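Long-range contacts in tryptophan--tRNA ligase (Campylobacter jejuni subsp. jejuni, PDB 3TZL), which probably catalyses the ATP-dependent attachment of tryptophan to its cognate tRNA, as a homodimeric class I aminoacyl-tRNA synthetase: residues 157-161 / 172-176; 4-8 / 138-144. One frame throughout, in Å; residues are numbered along the deposited sequence.

Interaction 1. Residues 157-161 / 172-176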
loop_
_atom_site.group_PDB
_atom_site.type_symbol
_atom_site.label_atom_id
_atom_site.label_comp_id
_atom_site.label_asym_id
_atom_site.label_seq_id
_atom_site.Cartn_x
_atom_site.Cartn_y
_atom_site.Cartn_z
ATOM N N ARG B 157 5.397 15.838 6.153
ATOM C CA ARG B 157 5.410 17.227 5.755
ATOM C C ARG B 157 6.089 17.443 4.391
ATOM O O ARG B 157 5.615 18.228 3.563
ATOM C CB ARG B 157 6.085 18.049 6.848
ATOM C CG ARG B 157 5.813 19.513 6.750
ATOM C CD ARG B 157 6.706 20.311 7.694
ATOM N NE ARG B 157 6.405 21.730 7.568
ATOM C CZ ARG B 157 5.463 22.349 8.274
ATOM N NH1 ARG B 157 5.238 23.650 8.098
ATOM N NH2 ARG B 157 4.748 21.663 9.160
ATOM N N ASP B 158 7.182 16.731 4.143
ATOM C CA ASP B 158 7.864 16.841 2.853
ATOM C C ASP B 158 7.026 16.253 1.710
ATOM O O ASP B 158 7.004 16.780 0.600
ATOM C CB ASP B 158 9.250 16.185 2.899
ATOM C CG ASP B 158 10.236 16.939 3.804
ATOM O OD1 ASP B 158 10.036 18.150 4.039
ATOM O OD2 ASP B 158 11.209 16.319 4.287
ATOM N N ILE B 159 6.342 15.155 1.985
ATOM C CA ILE B 159 5.462 14.561 0.994
ATOM C C ILE B 159 4.337 15.531 0.632
ATOM O O ILE B 159 4.075 15.781 -0.550
ATOM C CB ILE B 159 4.859 13.241 1.507
ATOM C CG1 ILE B 159 5.960 12.194 1.699
ATOM C CG2 ILE B 159 3.816 12.736 0.540
ATOM C CD1 ILE B 159 5.481 10.876 2.387
ATOM N N ALA B 160 3.687 16.088 1.655
ATOM C CA ALA B 160 2.558 16.988 1.451
ATOM C C ALA B 160 2.967 18.184 0.595
ATOM O O ALA B 160 2.247 18.584 -0.328
ATOM C CB ALA B 160 2.015 17.464 2.791
ATOM N N LEU B 161 4.123 18.756 0.920
ATOM C CA LEU B 161 4.653 19.882 0.167
ATOM C C LEU B 161 4.887 19.522 -1.298
ATOM O O LEU B 161 4.548 20.296 -2.192
ATOM C CB LEU B 161 5.933 20.400 0.813
ATOM C CG LEU B 161 5.715 21.396 1.954
ATOM C CD1 LEU B 161 6.967 21.519 2.823
ATOM C CD2 LEU B 161 5.314 22.759 1.372
ATOM N N THR B 172 -3.084 19.793 4.222
ATOM C CA THR B 172 -2.651 20.685 5.272
ATOM C C THR B 172 -1.251 20.238 5.696
ATOM O O THR B 172 -0.969 19.047 5.718
ATOM C CB THR B 172 -3.610 20.593 6.456
ATOM O OG1 THR B 172 -4.893 21.078 6.048
ATOM C CG2 THR B 172 -3.097 21.413 7.644
ATOM N N LEU B 173 -0.368 21.179 6.010
ATOM C CA LEU B 173 0.957 20.817 6.500
ATOM C C LEU B 173 0.900 20.502 7.988
ATOM O O LEU B 173 0.571 21.359 8.790
ATOM C CB LEU B 173 1.950 21.955 6.248
ATOM C CG LEU B 173 2.136 22.344 4.782
ATOM C CD1 LEU B 173 3.206 23.451 4.653
ATOM C CD2 LEU B 173 2.465 21.128 3.910
ATOM N N PRO B 174 1.217 19.263 8.362
ATOM C CA PRO B 174 1.156 18.864 9.770
ATOM C C PRO B 174 2.398 19.259 10.558
ATOM O O PRO B 174 3.450 19.514 9.977
ATOM C CB PRO B 174 1.087 17.347 9.675
ATOM C CG PRO B 174 1.900 17.043 8.425
ATOM C CD PRO B 174 1.534 18.126 7.474
ATOM N N GLU B 175 2.268 19.296 11.881
ATOM C CA GLU B 175 3.362 19.658 12.775
ATOM C C GLU B 175 3.423 18.683 13.927
ATOM O O GLU B 175 2.386 18.308 14.493
ATOM C CB GLU B 175 3.134 21.042 13.371
ATOM C CG GLU B 175 3.552 22.205 12.498
ATOM C CD GLU B 175 3.879 23.422 13.329
ATOM O OE1 GLU B 175 4.407 23.244 14.452
ATOM O OE2 GLU B 175 3.599 24.550 12.869
ATOM N N ALA B 176 4.629 18.280 14.300
ATOM C CA ALA B 176 4.765 17.416 15.454
ATOM C C ALA B 176 4.571 18.257 16.699
ATOM O O ALA B 176 4.907 19.439 16.717
ATOM C CB ALA B 176 6.120 16.762 15.475
#

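Interaction 2. Residues 4-8 / 138-144. With TRP (tryptophan), chain J.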
loop_
_atom_site.group_PDB
_atom_site.type_symbol
_atom_site.label_atom_id
_atom_site.label_comp_id
_atom_site.label_asym_id
_atom_site.label_seq_id
_atom_site.Cartn_x
_atom_site.Cartn_y
_atom_site.Cartn_z
HETATM N N MSE B 4 -7.800 23.399 16.005
HETATM C CA MSE B 4 -6.955 22.589 15.118
HETATM C C MSE B 4 -7.008 21.095 15.388
HETATM O O MSE B 4 -6.970 20.655 16.541
HETATM C CB MSE B 4 -5.502 23.011 15.255
HETATM C CG MSE B 4 -5.223 24.470 15.015
HETATM SE SE MSE B 4 -3.351 24.731 15.443
HETATM C CE MSE B 4 -3.322 23.534 16.947
ATOM N N ARG B 5 -7.044 20.321 14.311
ATOM C CA ARG B 5 -7.184 18.873 14.391
ATOM C C ARG B 5 -5.916 18.152 14.855
ATOM O O ARG B 5 -4.826 18.330 14.293
ATOM C CB ARG B 5 -7.655 18.303 13.050
ATOM C CG ARG B 5 -7.962 16.802 13.102
ATOM C CD ARG B 5 -8.743 16.348 11.880
ATOM N NE ARG B 5 -10.053 16.995 11.786
ATOM C CZ ARG B 5 -10.795 17.024 10.680
ATOM N NH1 ARG B 5 -10.350 16.454 9.563
ATOM N NH2 ARG B 5 -11.978 17.629 10.683
ATOM N N VAL B 6 -6.082 17.320 15.878
ATOM C CA VAL B 6 -4.981 16.600 16.492
ATOM C C VAL B 6 -5.186 15.121 16.248
ATOM O O VAL B 6 -6.236 14.558 16.568
ATOM C CB VAL B 6 -4.964 16.847 18.011
ATOM C CG1 VAL B 6 -3.818 16.116 18.664
ATOM C CG2 VAL B 6 -4.897 18.331 18.312
ATOM N N LEU B 7 -4.181 14.478 15.688
ATOM C CA LEU B 7 -4.336 13.101 15.314
ATOM C C LEU B 7 -3.207 12.279 15.898
ATOM O O LEU B 7 -2.040 12.653 15.783
ATOM C CB LEU B 7 -4.331 12.992 13.795
ATOM C CG LEU B 7 -4.536 11.603 13.189
ATOM C CD1 LEU B 7 -5.502 11.742 12.023
ATOM C CD2 LEU B 7 -3.230 11.048 12.712
ATOM N N THR B 8 -3.563 11.157 16.510
ATOM C CA THR B 8 -2.605 10.282 17.177
ATOM C C THR B 8 -2.922 8.859 16.771
ATOM O O THR B 8 -4.064 8.434 16.869
ATOM C CB THR B 8 -2.776 10.329 18.715
ATOM O OG1 THR B 8 -2.838 11.686 19.163
ATOM C CG2 THR B 8 -1.623 9.623 19.409
ATOM N N PHE B 138 -6.518 13.018 6.842
ATOM C CA PHE B 138 -7.459 13.725 7.723
ATOM C C PHE B 138 -7.202 15.209 7.960
ATOM O O PHE B 138 -7.797 15.796 8.853
ATOM C CB PHE B 138 -7.559 12.978 9.052
ATOM C CG PHE B 138 -7.964 11.553 8.874
ATOM C CD1 PHE B 138 -9.286 11.226 8.635
ATOM C CD2 PHE B 138 -7.025 10.554 8.877
ATOM C CE1 PHE B 138 -9.663 9.923 8.434
ATOM C CE2 PHE B 138 -7.396 9.241 8.658
ATOM C CZ PHE B 138 -8.718 8.926 8.430
ATOM N N ASP B 139 -6.347 15.812 7.134
ATOM C CA ASP B 139 -5.960 17.208 7.291
ATOM C C ASP B 139 -5.466 17.551 8.701
ATOM O O ASP B 139 -5.767 18.621 9.224
ATOM C CB ASP B 139 -7.086 18.161 6.870
ATOM C CG ASP B 139 -7.212 18.278 5.359
ATOM O OD1 ASP B 139 -6.384 18.982 4.736
ATOM O OD2 ASP B 139 -8.132 17.657 4.793
ATOM N N THR B 140 -4.696 16.635 9.284
ATOM C CA THR B 140 -4.089 16.823 10.592
ATOM C C THR B 140 -3.248 18.086 10.665
ATOM O O THR B 140 -2.403 18.322 9.808
ATOM C CB THR B 140 -3.165 15.652 10.903
ATOM O OG1 THR B 140 -3.895 14.432 10.783
ATOM C CG2 THR B 140 -2.598 15.784 12.319
ATOM N N ARG B 141 -3.482 18.908 11.683
ATOM C CA ARG B 141 -2.602 20.045 11.952
ATOM C C ARG B 141 -1.474 19.677 12.919
ATOM O O ARG B 141 -0.356 20.157 12.783
ATOM C CB ARG B 141 -3.395 21.224 12.515
ATOM C CG ARG B 141 -4.314 21.877 11.508
ATOM C CD ARG B 141 -3.621 23.049 10.863
ATOM N NE ARG B 141 -3.484 24.144 11.813
ATOM C CZ ARG B 141 -3.117 25.380 11.490
ATOM N NH1 ARG B 141 -3.029 26.314 12.436
ATOM N NH2 ARG B 141 -2.842 25.683 10.223
ATOM N N ILE B 142 -1.783 18.821 13.891
ATOM C CA ILE B 142 -0.900 18.563 15.023
ATOM C C ILE B 142 -0.822 17.068 15.255
ATOM O O ILE B 142 -1.850 16.394 15.383
ATOM C CB ILE B 142 -1.457 19.195 16.318
ATOM C CG1 ILE B 142 -1.672 20.700 16.164
ATOM C CG2 ILE B 142 -0.552 18.918 17.494
ATOM C CD1 ILE B 142 -0.406 21.524 16.135
ATOM N N VAL B 143 0.396 16.545 15.307
ATOM C CA VAL B 143 0.601 15.132 15.572
ATOM C C VAL B 143 1.404 15.009 16.871
ATOM O O VAL B 143 2.601 15.302 16.889
ATOM C CB VAL B 143 1.350 14.444 14.401
ATOM C CG1 VAL B 143 1.438 12.948 14.607
ATOM C CG2 VAL B 143 0.667 14.737 13.069
ATOM N N PRO B 144 0.743 14.604 17.971
ATOM C CA PRO B 144 1.467 14.423 19.237
ATOM C C PRO B 144 2.311 13.161 19.188
ATOM O O PRO B 144 1.744 12.083 19.053
ATOM C CB PRO B 144 0.350 14.239 20.274
ATOM C CG PRO B 144 -0.925 14.570 19.577
ATOM C CD PRO B 144 -0.693 14.319 18.115
HETATM N N TRP J . 4.241 5.269 14.401
HETATM C CA TRP J . 3.448 5.521 15.608
HETATM C C TRP J . 4.050 4.810 16.814
HETATM O O TRP J . 3.664 5.059 17.961
HETATM C CB TRP J . 1.984 5.089 15.408
HETATM C CG TRP J . 1.329 5.817 14.273
HETATM C CD1 TRP J . 0.954 5.306 13.060
HETATM C CD2 TRP J . 1.021 7.210 14.240
HETATM N NE1 TRP J . 0.409 6.304 12.276
HETATM C CE2 TRP J . 0.448 7.484 12.977
HETATM C CE3 TRP J . 1.173 8.258 15.159
HETATM C CZ2 TRP J . 0.015 8.762 12.618
HETATM C CZ3 TRP J . 0.749 9.530 14.797
HETATM C CH2 TRP J . 0.172 9.768 13.540
HETATM O OXT TRP J . 4.939 3.974 16.646
#

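Interaction 1. Residues 157-161 / 172-176
R157 lies across L173 at about a right angle, where helix 150-167 of a beta-alpha-beta unit packs on the chain leading into its second strand, 175-177. With CG anti to the backbone N (chi1 -163°) and the chain extended as far as NE, the arginine reaches from the helix to the loop just before the strand. Its guanidinium sets one face over L173, whose CB sits 3.9 Å above the plane, displaced toward the rim. At the edge of the same group, NH2 is 2.6 Å from P174 O, but the N-H...O angle of 119° makes this a weak hydrogen bond despite the short distance. An arginine suits this partly exposed place: its extended chain carries a flat guanidinium to the leucine while NH2 meets a backbone carbonyl. L173 CD2 touches A160 CB at 3.9 Å and L161 CG at 3.8 Å, and CD1 lies between R157 NH1 and L161 CD2. A160 is small enough to let the loop come close, and the P174 ring also touches I135 and L136 of helix 122-137. The carboxylate of E175 stays apart, with OE2 4.8 Å from R157 NH2, so the contact probably rests on packing against L173 more than on charge.

Interaction 2. Residues 4-8 / 138-144
R5 O accepts two backbone N-H groups, from I142 at 3.1 Å and from R141 at 3.0 Å, where strand 5-10 of the Rossmann-type class I catalytic domain meets the short parallel strand 142-144. I142 answers through its own carbonyl: L7 N gives I142 O a bond with an N-H...O angle of 163°, so V6 is bridged to I142 from both flanks. The R5 side chain, bent at chi3 (-63°), brings NH1 to 2.7 Å from F138 O, approaching above the carbonyl plane; its NH2 is held by Q36. Threonine suits position 140, because OG1 bonds to I135 O while its side chain crosses that of L7, which also lays CD1 against the F138 ring. On the other side of the strand, V6 CG1 presses on P144 CG; the compact valine and the rigid proline ring pack tightly, and both also touch R177 of strand 175-177. At the exposed end, the selenium of M4, a selenomethionine, lies in the plane of the R141 guanidinium at its edge, and M4 CE packs on I142 CG1. At the tryptophan pocket, L7 and V143 converge on the bound ligand, apolar side chains matched to an indole: L7 CD2 is 3.7 Å from CH2 of the ligand, and V143 CG1 is 3.5 Å from its CZ3.

Overall arrangement
Both interactions meet at the beta-alpha-beta unit of strand 142-144, helix 150-167 and strand 175-177, and their centres lie 11 Å apart. Interaction 2 ties the first strand of that unit to strand 5-10, nearer the centre of the folded chain, with half its touching residues buried; interaction 1 lies farther out, where the crossover helix covers the approach to the second strand. The chemistry follows: main-chain bonding between strands and tryptophan-pocket side chains in 138-144 with 4-8, but a guanidinium laid on a leucine, small apolar contacts and one weak arginine bond in 157-161 with 172-176. The neighbouring strands join them through E175 O and V143 N, and the T172 hydroxyl bonds to D139, whose carboxylate also makes a salt bridge with K312.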